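Local coordinates for histidine-rich glycoprotein (Oryctolagus cuniculus, PDB 4CCV) that binds ligands such as heme, heparin, thrombospondin, plasminogen and divalent metal ions as a plasma adapter protein, here represented by its second cystatin domain, at residues 34-43 / 55-64; 71-82 / 95-106. All coordinates share one frame; numbering follows the deposited sequence.

Contact 1 of 2, residues 34-43 / 55-64; sequences SFRVDRVERV and YVDFSVRNCS. With NAG (2-acetamido-2-deoxy-beta-D-glucopyranose), chain B; GSH (glutathione), chain C.
Phe35 lays one ring face over the backbone of Asn62, whose CA stands 3.7 Å from the ring centroid in a CH-pi contact, while Val60 CG2 meets the ring edge. Farther along the same face of this antiparallel hairpin, which Phe58 shares, Val40 CG1 packs on Val56 CG1. Val37, whose CB points away from strand 55-62, still brings CG2 to Phe58 CD2. Asn62 carries the N-linked glycan: its CG lies anti to the backbone N (chi1 -176°), which places ND2 beside the Phe35 ring and in covalent bond to C1 of the first NAG. Just past the strand end, Cys63 SG is joined to SG2 of glutathione in a mixed disulfide, modelled somewhat long at 2.3 Å. From the face of Arg36 and Arg61, the extended Arg36 chain passes this sulfur, with CD 3.6 Å from Cys63 SG, and its NH1 donates to glutathione OE1 at 2.9 Å. Arg61 runs alongside Asp38; its NE forms a salt bridge to OD2 at 3.1 Å, in the guanidinium plane but from above the carboxylate plane. Two beta bulges shift the register, the second a classic bulge in which Glu41 and Arg42 both face Asp57. Ser59 OG accepts from Arg39 N and donates to the anti lone pair of Glu41 OE2 at 2.7 Å, tying the hydroxyl to two residues of the bulged strand. At the polar end Arg42 grips one oxygen, Asp57 OD2, side-on with NE and NH2, each at 2.9 Å; Asp57 OD1 is taken by Arg78. Helix 15-27 covers the apolar side, Leu22 touching Val37 and Ala18 Phe58; strand 73-84 pairs with the edge of strand 51-62 not used by strand 35-47.

Contact 2 of 2, residues 71-82 / 95-106; sequences HPAFGFCRADLS and DVIISCEVFNFE
Cys77 and Cys100 join their sulfurs in a disulfide across the last hairpin of the cystatin sheet, strands 73-82 and 95-104, at a non-hydrogen-bonded antiparallel pair. Both SG atoms sit anti to their own carbonyl carbons (chi1 -55° and -65°), turned toward each other, and the S-S bond has a chi3 of 103°. This is the close-packed face. Gly75, with no side chain, lets its CA come within 3.0 Å of Glu101 O, and Leu81 CD2 lies alongside Val96 CG2 at 3.6 Å. Helix 15-27 covers this side, with Ala21 against both Ala79 and Ile98. Regular backbone pairing runs from Ala73 with Asn104 to Ser82 with Asp95, without a bulge. The opposite face is looser and more exposed: Phe76, Arg78, Ser99, Glu101 and Phe103 project from it, and the ends of Phe76, Arg78 and Glu101 lead away from the partner strand. Asp80 lies beside Ile97, and its OD1 is hydrogen-bonded to Asn53. Beyond the strands, Phe105 N donates to Pro72 O at 3.0 Å, and the Phe105 side chain runs beside the proline, CB to Pro72 CD. Glu106, whose carboxylate is bridged to Arg65, lays its CB over the centre of the His71 ring, 3.6 Å from the centroid.

Overall arrangement
The two contacts are successive hairpins of one antiparallel sheet, their centres about 7 Å apart, and strands 51-62 and 73-84 are the neighbours that join them. The seam is backbone pairing, with Phe58 O and Cys77 N 2.8 Å apart, reinforced by a salt bridge from Arg78 NE to Asp57 OD1 at 2.7 Å and by Ser59 CB packing on Phe74 CE2 at 3.4 Å. Asp57 is thus shared by an arginine of each contact. Contact 1 holds Arg36, Arg61 and Cys63 of the glutathione site, which Ser66 completes; contact 2 carries the intradomain disulfide. The glycan on Asn62 of contact 1 also neighbours Val102 of contact 2.

Contact 1 of 2, residues 34-43 / 55-64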
loop_
_atom_site.group_PDB
_atom_site.type_symbol
_atom_site.label_atom_id
_atom_site.label_comp_id
_atom_site.label_asym_id
_atom_site.label_seq_id
_atom_site.Cartn_x
_atom_site.Cartn_y
_atom_site.Cartn_z
ATOM N N SER A 34 8.049 -9.494 -7.546
ATOM C CA SER A 34 6.877 -10.151 -8.113
ATOM C C SER A 34 5.547 -9.625 -7.543
ATOM O O SER A 34 4.481 -10.170 -7.840
ATOM C CB SER A 34 6.936 -11.666 -7.825
ATOM O OG SER A 34 6.647 -11.872 -6.438
ATOM N N PHE A 35 5.569 -8.609 -6.689
ATOM C CA PHE A 35 4.385 -8.279 -5.903
ATOM C C PHE A 35 3.336 -7.471 -6.722
ATOM O O PHE A 35 3.691 -6.724 -7.632
ATOM C CB PHE A 35 4.774 -7.527 -4.614
ATOM C CG PHE A 35 5.152 -8.408 -3.445
ATOM C CD1 PHE A 35 6.227 -9.275 -3.501
ATOM C CD2 PHE A 35 4.448 -8.323 -2.264
ATOM C CE1 PHE A 35 6.578 -10.073 -2.417
ATOM C CE2 PHE A 35 4.800 -9.082 -1.152
ATOM C CZ PHE A 35 5.854 -9.976 -1.229
ATOM N N ARG A 36 2.057 -7.664 -6.400
ATOM C CA ARG A 36 0.950 -6.895 -7.011
ATOM C C ARG A 36 -0.070 -6.508 -5.958
ATOM O O ARG A 36 -0.163 -7.149 -4.937
ATOM C CB ARG A 36 0.277 -7.718 -8.075
ATOM C CG ARG A 36 1.246 -8.145 -9.142
ATOM C CD ARG A 36 0.447 -8.883 -10.192
ATOM N NE ARG A 36 1.231 -9.300 -11.346
ATOM C CZ ARG A 36 0.734 -10.016 -12.354
ATOM N NH1 ARG A 36 -0.547 -10.405 -12.344
ATOM N NH2 ARG A 36 1.520 -10.345 -13.375
ATOM N N VAL A 37 -0.760 -5.389 -6.178
ATOM C CA VAL A 37 -1.754 -4.888 -5.250
ATOM C C VAL A 37 -2.925 -5.825 -5.302
ATOM O O VAL A 37 -3.349 -6.225 -6.428
ATOM C CB VAL A 37 -2.230 -3.446 -5.699
ATOM C CG1 VAL A 37 -3.442 -3.010 -4.886
ATOM C CG2 VAL A 37 -1.038 -2.527 -5.494
ATOM N N ASP A 38 -3.434 -6.174 -4.115
ATOM C CA ASP A 38 -4.619 -7.009 -3.994
ATOM C C ASP A 38 -5.813 -6.007 -3.952
ATOM O O ASP A 38 -6.467 -5.815 -4.994
ATOM C CB ASP A 38 -4.532 -7.934 -2.774
ATOM C CG ASP A 38 -5.613 -9.017 -2.785
ATOM O OD1 ASP A 38 -6.584 -8.884 -3.583
ATOM O OD2 ASP A 38 -5.493 -9.992 -1.994
ATOM N N ARG A 39 -6.094 -5.381 -2.802
ATOM C CA ARG A 39 -7.250 -4.458 -2.653
ATOM C C ARG A 39 -6.741 -3.199 -1.960
ATOM O O ARG A 39 -5.867 -3.298 -1.069
ATOM C CB ARG A 39 -8.337 -4.999 -1.728
ATOM C CG ARG A 39 -9.058 -6.221 -2.225
ATOM C CD ARG A 39 -10.154 -6.725 -1.303
ATOM N NE ARG A 39 -10.571 -8.047 -1.829
ATOM C CZ ARG A 39 -10.349 -9.240 -1.231
ATOM N NH1 ARG A 39 -9.807 -9.325 -0.023
ATOM N NH2 ARG A 39 -10.741 -10.375 -1.812
ATOM N N VAL A 40 -7.298 -2.044 -2.322
ATOM C CA VAL A 40 -7.162 -0.841 -1.512
ATOM C C VAL A 40 -8.093 -1.009 -0.334
ATOM O O VAL A 40 -9.283 -1.238 -0.549
ATOM C CB VAL A 40 -7.500 0.432 -2.334
ATOM C CG1 VAL A 40 -7.363 1.673 -1.470
ATOM C CG2 VAL A 40 -6.528 0.573 -3.476
ATOM N N GLU A 41 -7.568 -0.963 0.894
ATOM C CA GLU A 41 -8.338 -1.294 2.093
ATOM C C GLU A 41 -8.953 -0.099 2.826
ATOM O O GLU A 41 -10.042 -0.215 3.385
ATOM C CB GLU A 41 -7.424 -2.058 3.085
ATOM C CG GLU A 41 -6.674 -3.226 2.440
ATOM C CD GLU A 41 -7.406 -4.545 2.516
ATOM O OE1 GLU A 41 -8.295 -4.615 3.371
ATOM O OE2 GLU A 41 -7.067 -5.523 1.788
ATOM N N ARG A 42 -8.292 1.047 2.765
ATOM C CA ARG A 42 -8.653 2.228 3.532
ATOM C C ARG A 42 -7.861 3.426 3.022
ATOM O O ARG A 42 -6.692 3.305 2.645
ATOM C CB ARG A 42 -8.353 1.956 5.034
ATOM C CG ARG A 42 -8.716 3.132 5.916
ATOM C CD ARG A 42 -8.597 2.823 7.387
ATOM N NE ARG A 42 -7.221 2.530 7.746
ATOM C CZ ARG A 42 -6.785 2.363 8.977
ATOM N NH1 ARG A 42 -7.602 2.431 10.018
ATOM N NH2 ARG A 42 -5.494 2.118 9.142
ATOM N N VAL A 43 -8.476 4.599 3.002
ATOM C CA VAL A 43 -7.772 5.819 2.647
ATOM C C VAL A 43 -8.149 6.884 3.668
ATOM O O VAL A 43 -9.342 7.174 3.909
ATOM C CB VAL A 43 -8.153 6.339 1.268
ATOM C CG1 VAL A 43 -7.503 7.696 0.950
ATOM C CG2 VAL A 43 -7.878 5.297 0.169
ATOM N N TYR A 55 -3.224 8.707 3.096
ATOM C CA TYR A 55 -2.585 7.484 3.561
ATOM C C TYR A 55 -3.400 6.360 2.974
ATOM O O TYR A 55 -4.593 6.180 3.296
ATOM C CB TYR A 55 -2.493 7.420 5.099
ATOM C CG TYR A 55 -1.635 8.571 5.635
ATOM C CD1 TYR A 55 -0.250 8.456 5.738
ATOM C CD2 TYR A 55 -2.204 9.767 6.033
ATOM C CE1 TYR A 55 0.526 9.515 6.233
ATOM C CE2 TYR A 55 -1.428 10.834 6.504
ATOM C CZ TYR A 55 -0.068 10.690 6.629
ATOM O OH TYR A 55 0.724 11.769 7.063
ATOM N N VAL A 56 -2.804 5.713 1.979
ATOM C CA VAL A 56 -3.499 4.707 1.204
ATOM C C VAL A 56 -3.025 3.383 1.746
ATOM O O VAL A 56 -1.858 3.073 1.555
ATOM C CB VAL A 56 -3.144 4.791 -0.274
ATOM C CG1 VAL A 56 -3.876 3.707 -1.065
ATOM C CG2 VAL A 56 -3.538 6.153 -0.819
ATOM N N ASP A 57 -3.924 2.615 2.385
ATOM C CA ASP A 57 -3.608 1.325 3.033
ATOM C C ASP A 57 -4.104 0.261 2.078
ATOM O O ASP A 57 -5.263 0.292 1.693
ATOM C CB ASP A 57 -4.329 1.123 4.378
ATOM C CG ASP A 57 -3.899 2.128 5.455
ATOM O OD1 ASP A 57 -2.785 2.607 5.305
ATOM O OD2 ASP A 57 -4.650 2.466 6.400
ATOM N N PHE A 58 -3.210 -0.623 1.677
ATOM C CA PHE A 58 -3.501 -1.603 0.635
ATOM C C PHE A 58 -2.891 -2.962 0.912
ATOM O O PHE A 58 -1.878 -3.054 1.627
ATOM C CB PHE A 58 -3.193 -1.070 -0.796
ATOM C CG PHE A 58 -1.775 -0.753 -1.078
ATOM C CD1 PHE A 58 -1.251 0.491 -0.761
ATOM C CD2 PHE A 58 -0.961 -1.659 -1.718
ATOM C CE1 PHE A 58 0.048 0.811 -1.096
ATOM C CE2 PHE A 58 0.352 -1.362 -2.021
ATOM C CZ PHE A 58 0.843 -0.092 -1.745
ATOM N N SER A 59 -3.564 -4.027 0.421
ATOM C CA SER A 59 -3.047 -5.369 0.538
ATOM C C SER A 59 -2.272 -5.671 -0.719
ATOM O O SER A 59 -2.551 -5.086 -1.774
ATOM C CB SER A 59 -4.157 -6.412 0.746
ATOM O OG SER A 59 -5.246 -6.143 -0.071
ATOM N N VAL A 60 -1.286 -6.554 -0.572
ATOM C CA VAL A 60 -0.457 -7.041 -1.659
ATOM C C VAL A 60 -0.335 -8.574 -1.656
ATOM O O VAL A 60 -0.541 -9.186 -0.631
ATOM C CB VAL A 60 0.941 -6.382 -1.626
ATOM C CG1 VAL A 60 0.798 -4.866 -1.865
ATOM C CG2 VAL A 60 1.727 -6.677 -0.322
ATOM N N ARG A 61 0.032 -9.152 -2.798
ATOM C CA ARG A 61 0.342 -10.568 -2.916
ATOM C C ARG A 61 1.717 -10.762 -3.531
ATOM O O ARG A 61 2.130 -10.033 -4.423
ATOM C CB ARG A 61 -0.668 -11.276 -3.831
ATOM C CG ARG A 61 -2.072 -11.353 -3.273
ATOM C CD ARG A 61 -2.112 -12.053 -1.916
ATOM N NE ARG A 61 -3.496 -12.362 -1.525
ATOM C CZ ARG A 61 -3.883 -13.457 -0.855
ATOM N NH1 ARG A 61 -2.987 -14.376 -0.505
ATOM N NH2 ARG A 61 -5.176 -13.643 -0.564
ATOM N N ASN A 62 2.403 -11.789 -3.048
ATOM C CA ASN A 62 3.697 -12.187 -3.566
ATOM C C ASN A 62 3.468 -13.163 -4.693
ATOM O O ASN A 62 3.291 -14.381 -4.445
ATOM C CB ASN A 62 4.498 -12.871 -2.449
ATOM C CG ASN A 62 5.888 -13.234 -2.877
ATOM O OD1 ASN A 62 6.165 -13.372 -4.059
ATOM N ND2 ASN A 62 6.778 -13.409 -1.915
ATOM N N CYS A 63 3.442 -12.666 -5.926
ATOM C CA CYS A 63 3.010 -13.539 -7.030
ATOM C C CYS A 63 3.988 -14.662 -7.344
ATOM O O CYS A 63 3.608 -15.637 -8.027
ATOM C CB CYS A 63 2.692 -12.758 -8.298
ATOM S SG CYS A 63 1.350 -11.570 -7.973
ATOM N N SER A 64 5.234 -14.582 -6.876
ATOM C CA SER A 64 6.116 -15.716 -7.137
ATOM C C SER A 64 5.630 -16.949 -6.323
ATOM O O SER A 64 5.841 -18.122 -6.739
ATOM C CB SER A 64 7.572 -15.387 -6.893
ATOM O OG SER A 64 7.880 -15.421 -5.538
HETATM C C1 NAG B . 8.144 -13.749 -2.204
HETATM C C2 NAG B . 9.131 -13.306 -1.156
HETATM C C3 NAG B . 10.500 -13.742 -1.643
HETATM C C4 NAG B . 10.599 -15.206 -1.984
HETATM C C5 NAG B . 9.509 -15.650 -2.946
HETATM C C6 NAG B . 9.427 -17.200 -3.045
HETATM C C7 NAG B . 9.051 -11.202 0.167
HETATM C C8 NAG B . 9.217 -9.684 0.208
HETATM N N2 NAG B . 9.222 -11.858 -0.978
HETATM O O3 NAG B . 11.411 -13.434 -0.647
HETATM O O4 NAG B . 11.804 -15.336 -2.684
HETATM O O5 NAG B . 8.248 -15.136 -2.525
HETATM O O6 NAG B . 9.286 -17.679 -1.700
HETATM O O7 NAG B . 8.698 -11.747 1.194
HETATM N N1 GSH C . -5.081 -12.116 -5.776
HETATM C CA1 GSH C . -5.485 -11.277 -6.881
HETATM C C1 GSH C . -6.107 -12.180 -7.940
HETATM O O11 GSH C . -7.080 -12.904 -7.582
HETATM O O12 GSH C . -5.696 -12.248 -9.111
HETATM C CB1 GSH C . -4.243 -10.437 -7.150
HETATM C CG1 GSH C . -4.021 -10.141 -8.622
HETATM C CD1 GSH C . -3.049 -11.084 -9.295
HETATM O OE1 GSH C . -2.628 -10.687 -10.339
HETATM N N2 GSH C . -2.606 -12.281 -8.822
HETATM C CA2 GSH C . -1.612 -13.022 -9.613
HETATM C C2 GSH C . -2.134 -13.734 -10.850
HETATM O O2 GSH C . -1.302 -14.071 -11.689
HETATM C CB2 GSH C . -0.886 -14.000 -8.709
HETATM S SG2 GSH C . -0.286 -13.053 -7.269
HETATM N N3 GSH C . -3.455 -14.008 -10.939
HETATM C CA3 GSH C . -4.087 -14.876 -11.949
HETATM C C3 GSH C . -3.659 -14.589 -13.373
HETATM O O31 GSH C . -3.857 -13.437 -13.829
HETATM O O32 GSH C . -3.118 -15.510 -14.039
#

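Contact 2 of 2, residues 71-82 / 95-106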
loop_
_atom_site.group_PDB
_atom_site.type_symbol
_atom_site.label_atom_id
_atom_site.label_comp_id
_atom_site.label_asym_id
_atom_site.label_seq_id
_atom_site.Cartn_x
_atom_site.Cartn_y
_atom_site.Cartn_z
ATOM N N HIS A 71 4.167 -21.883 -0.428
ATOM C CA HIS A 71 3.423 -21.346 0.701
ATOM C C HIS A 71 2.837 -19.958 0.309
ATOM O O HIS A 71 3.559 -19.108 -0.202
ATOM C CB HIS A 71 4.344 -21.238 1.899
ATOM C CG HIS A 71 4.705 -22.581 2.477
ATOM N ND1 HIS A 71 6.006 -23.043 2.632
ATOM C CD2 HIS A 71 3.912 -23.536 2.983
ATOM C CE1 HIS A 71 5.987 -24.236 3.198
ATOM N NE2 HIS A 71 4.725 -24.554 3.438
ATOM N N PRO A 72 1.538 -19.744 0.575
ATOM C CA PRO A 72 0.907 -18.448 0.335
ATOM C C PRO A 72 1.555 -17.297 1.135
ATOM O O PRO A 72 2.151 -17.527 2.211
ATOM C CB PRO A 72 -0.565 -18.691 0.758
ATOM C CG PRO A 72 -0.773 -20.136 0.727
ATOM C CD PRO A 72 0.561 -20.781 0.963
ATOM N N ALA A 73 1.446 -16.074 0.603
ATOM C CA ALA A 73 1.921 -14.888 1.316
ATOM C C ALA A 73 0.994 -13.716 1.045
ATOM O O ALA A 73 0.105 -13.786 0.145
ATOM C CB ALA A 73 3.396 -14.597 1.047
ATOM N N PHE A 74 0.999 -12.780 1.978
ATOM C CA PHE A 74 0.121 -11.597 1.897
ATOM C C PHE A 74 0.938 -10.485 2.522
ATOM O O PHE A 74 1.862 -10.751 3.291
ATOM C CB PHE A 74 -1.193 -11.917 2.633
ATOM C CG PHE A 74 -2.092 -10.748 2.867
ATOM C CD1 PHE A 74 -1.893 -9.881 3.986
ATOM C CD2 PHE A 74 -3.173 -10.501 2.005
ATOM C CE1 PHE A 74 -2.739 -8.796 4.196
ATOM C CE2 PHE A 74 -4.026 -9.426 2.234
ATOM C CZ PHE A 74 -3.808 -8.585 3.334
ATOM N N GLY A 75 0.672 -9.242 2.149
ATOM C CA GLY A 75 1.300 -8.121 2.835
ATOM C C GLY A 75 0.356 -6.966 2.995
ATOM O O GLY A 75 -0.644 -6.873 2.297
ATOM N N PHE A 76 0.682 -6.055 3.905
ATOM C CA PHE A 76 -0.030 -4.791 3.968
ATOM C C PHE A 76 1.000 -3.699 3.689
ATOM O O PHE A 76 2.116 -3.793 4.209
ATOM C CB PHE A 76 -0.622 -4.607 5.400
ATOM C CG PHE A 76 -1.956 -5.249 5.640
ATOM C CD1 PHE A 76 -3.010 -5.077 4.762
ATOM C CD2 PHE A 76 -2.186 -6.015 6.804
ATOM C CE1 PHE A 76 -4.226 -5.647 4.994
ATOM C CE2 PHE A 76 -3.438 -6.559 7.047
ATOM C CZ PHE A 76 -4.456 -6.410 6.121
ATOM N N CYS A 77 0.612 -2.653 2.929
ATOM C CA CYS A 77 1.417 -1.483 2.697
ATOM C C CYS A 77 0.618 -0.246 3.052
ATOM O O CYS A 77 -0.618 -0.227 2.987
ATOM C CB CYS A 77 1.897 -1.358 1.250
ATOM S SG CYS A 77 2.793 -2.784 0.598
ATOM N N ARG A 78 1.353 0.795 3.442
ATOM C CA ARG A 78 0.796 2.128 3.544
ATOM C C ARG A 78 1.661 3.036 2.685
ATOM O O ARG A 78 2.868 3.059 2.854
ATOM C CB ARG A 78 0.796 2.652 4.998
ATOM C CG ARG A 78 0.433 4.131 5.080
ATOM C CD ARG A 78 0.114 4.650 6.475
ATOM N NE ARG A 78 -1.233 4.223 6.835
ATOM C CZ ARG A 78 -1.866 4.585 7.946
ATOM N NH1 ARG A 78 -1.266 5.337 8.863
ATOM N NH2 ARG A 78 -3.096 4.142 8.187
ATOM N N ALA A 79 1.012 3.788 1.802
ATOM C CA ALA A 79 1.629 4.840 1.035
ATOM C C ALA A 79 1.128 6.177 1.528
ATOM O O ALA A 79 -0.069 6.477 1.520
ATOM C CB ALA A 79 1.342 4.687 -0.458
ATOM N N ASP A 80 2.067 7.027 1.855
ATOM C CA ASP A 80 1.748 8.366 2.291
ATOM C C ASP A 80 1.949 9.259 1.084
ATOM O O ASP A 80 3.100 9.521 0.718
ATOM C CB ASP A 80 2.657 8.804 3.429
ATOM C CG ASP A 80 2.591 10.333 3.695
ATOM O OD1 ASP A 80 1.710 11.074 3.144
ATOM O OD2 ASP A 80 3.465 10.806 4.437
ATOM N N LEU A 81 0.877 9.783 0.506
ATOM C CA LEU A 81 1.008 10.707 -0.649
ATOM C C LEU A 81 0.799 12.151 -0.169
ATOM O O LEU A 81 -0.225 12.489 0.436
ATOM C CB LEU A 81 -0.029 10.404 -1.721
ATOM C CG LEU A 81 -0.237 8.899 -2.014
ATOM C CD1 LEU A 81 -1.595 8.592 -2.670
ATOM C CD2 LEU A 81 0.853 8.410 -2.889
ATOM N N SER A 82 1.809 12.967 -0.390
ATOM C CA SER A 82 1.774 14.325 0.054
ATOM C C SER A 82 1.556 15.266 -1.127
ATOM O O SER A 82 2.315 15.264 -2.101
ATOM C CB SER A 82 3.093 14.646 0.754
ATOM O OG SER A 82 3.028 15.930 1.276
ATOM N N ASP A 95 5.639 14.267 -3.005
ATOM C CA ASP A 95 6.421 13.122 -2.568
ATOM C C ASP A 95 5.594 11.985 -1.985
ATOM O O ASP A 95 4.449 12.159 -1.643
ATOM C CB ASP A 95 7.525 13.521 -1.576
ATOM C CG ASP A 95 6.993 14.182 -0.348
ATOM O OD1 ASP A 95 6.236 13.532 0.362
ATOM O OD2 ASP A 95 7.321 15.370 -0.082
ATOM N N VAL A 96 6.222 10.811 -1.868
ATOM C CA VAL A 96 5.541 9.598 -1.449
ATOM C C VAL A 96 6.472 8.831 -0.514
ATOM O O VAL A 96 7.678 8.719 -0.784
ATOM C CB VAL A 96 5.178 8.745 -2.672
ATOM C CG1 VAL A 96 4.504 7.449 -2.260
ATOM C CG2 VAL A 96 4.237 9.492 -3.620
ATOM N N ILE A 97 5.928 8.335 0.604
ATOM C CA ILE A 97 6.633 7.450 1.502
ATOM C C ILE A 97 5.855 6.136 1.612
ATOM O O ILE A 97 4.646 6.162 1.860
ATOM C CB ILE A 97 6.760 8.094 2.890
ATOM C CG1 ILE A 97 7.527 9.425 2.761
ATOM C CG2 ILE A 97 7.444 7.124 3.852
ATOM C CD1 ILE A 97 7.384 10.338 3.950
ATOM N N ILE A 98 6.544 5.009 1.375
ATOM C CA ILE A 98 5.906 3.701 1.441
ATOM C C ILE A 98 6.657 2.686 2.313
ATOM O O ILE A 98 7.896 2.535 2.244
ATOM C CB ILE A 98 5.653 3.135 0.034
ATOM C CG1 ILE A 98 5.315 1.637 0.072
ATOM C CG2 ILE A 98 6.816 3.375 -0.899
ATOM C CD1 ILE A 98 4.585 1.284 -1.182
ATOM N N SER A 99 5.891 2.026 3.144
ATOM C CA SER A 99 6.322 0.855 3.893
ATOM C C SER A 99 5.370 -0.304 3.666
ATOM O O SER A 99 4.181 -0.104 3.500
ATOM C CB SER A 99 6.344 1.182 5.406
ATOM O OG SER A 99 7.458 2.023 5.575
ATOM N N CYS A 100 5.926 -1.510 3.757
ATOM C CA CYS A 100 5.224 -2.730 3.603
ATOM C C CYS A 100 5.685 -3.773 4.645
ATOM O O CYS A 100 6.860 -3.754 5.087
ATOM C CB CYS A 100 5.476 -3.335 2.233
ATOM S SG CYS A 100 4.852 -2.383 0.768
ATOM N N GLU A 101 4.777 -4.687 4.972
ATOM C CA GLU A 101 5.064 -5.791 5.903
ATOM C C GLU A 101 4.407 -7.018 5.291
ATOM O O GLU A 101 3.286 -6.897 4.787
ATOM C CB GLU A 101 4.398 -5.508 7.232
ATOM C CG GLU A 101 5.011 -4.356 8.001
ATOM C CD GLU A 101 6.433 -4.644 8.491
ATOM O OE1 GLU A 101 6.758 -5.833 8.737
ATOM O OE2 GLU A 101 7.210 -3.672 8.630
ATOM N N VAL A 102 5.079 -8.164 5.339
ATOM C CA VAL A 102 4.611 -9.378 4.688
ATOM C C VAL A 102 4.263 -10.409 5.774
ATOM O O VAL A 102 4.796 -10.358 6.884
ATOM C CB VAL A 102 5.724 -9.911 3.803
ATOM C CG1 VAL A 102 5.369 -11.240 3.200
ATOM C CG2 VAL A 102 5.978 -8.924 2.698
ATOM N N PHE A 103 3.348 -11.289 5.435
ATOM C CA PHE A 103 2.802 -12.304 6.328
ATOM C C PHE A 103 2.902 -13.604 5.512
ATOM O O PHE A 103 2.125 -13.792 4.564
ATOM C CB PHE A 103 1.330 -12.000 6.655
ATOM C CG PHE A 103 0.706 -12.938 7.684
ATOM C CD1 PHE A 103 1.258 -13.076 8.976
ATOM C CD2 PHE A 103 -0.458 -13.617 7.407
ATOM C CE1 PHE A 103 0.662 -13.900 9.927
ATOM C CE2 PHE A 103 -1.034 -14.465 8.357
ATOM C CZ PHE A 103 -0.474 -14.599 9.603
ATOM N N ASN A 104 3.861 -14.464 5.850
ATOM C CA ASN A 104 4.106 -15.743 5.140
ATOM C C ASN A 104 3.446 -16.926 5.896
ATOM O O ASN A 104 3.590 -17.085 7.102
ATOM C CB ASN A 104 5.608 -16.037 4.955
ATOM C CG ASN A 104 6.289 -15.045 4.042
ATOM O OD1 ASN A 104 5.826 -14.747 2.949
ATOM N ND2 ASN A 104 7.416 -14.510 4.511
ATOM N N PHE A 105 2.656 -17.687 5.171
ATOM C CA PHE A 105 1.928 -18.825 5.693
ATOM C C PHE A 105 2.780 -19.737 6.591
ATOM O O PHE A 105 2.340 -20.148 7.646
ATOM C CB PHE A 105 1.378 -19.614 4.491
ATOM C CG PHE A 105 0.456 -20.724 4.866
ATOM C CD1 PHE A 105 -0.887 -20.491 5.018
ATOM C CD2 PHE A 105 0.941 -22.017 5.018
ATOM C CE1 PHE A 105 -1.740 -21.520 5.362
ATOM C CE2 PHE A 105 0.067 -23.073 5.340
ATOM C CZ PHE A 105 -1.258 -22.790 5.542
ATOM N N GLU A 106 3.997 -20.016 6.149
ATOM C CA GLU A 106 4.890 -20.968 6.824
ATOM C C GLU A 106 5.670 -20.405 8.043
ATOM O O GLU A 106 6.335 -21.158 8.695
ATOM C CB GLU A 106 5.873 -21.596 5.806
ATOM C CG GLU A 106 7.107 -20.780 5.364
ATOM C CD GLU A 106 6.865 -19.619 4.376
ATOM O OE1 GLU A 106 5.706 -19.192 4.056
ATOM O OE2 GLU A 106 7.888 -19.088 3.894
#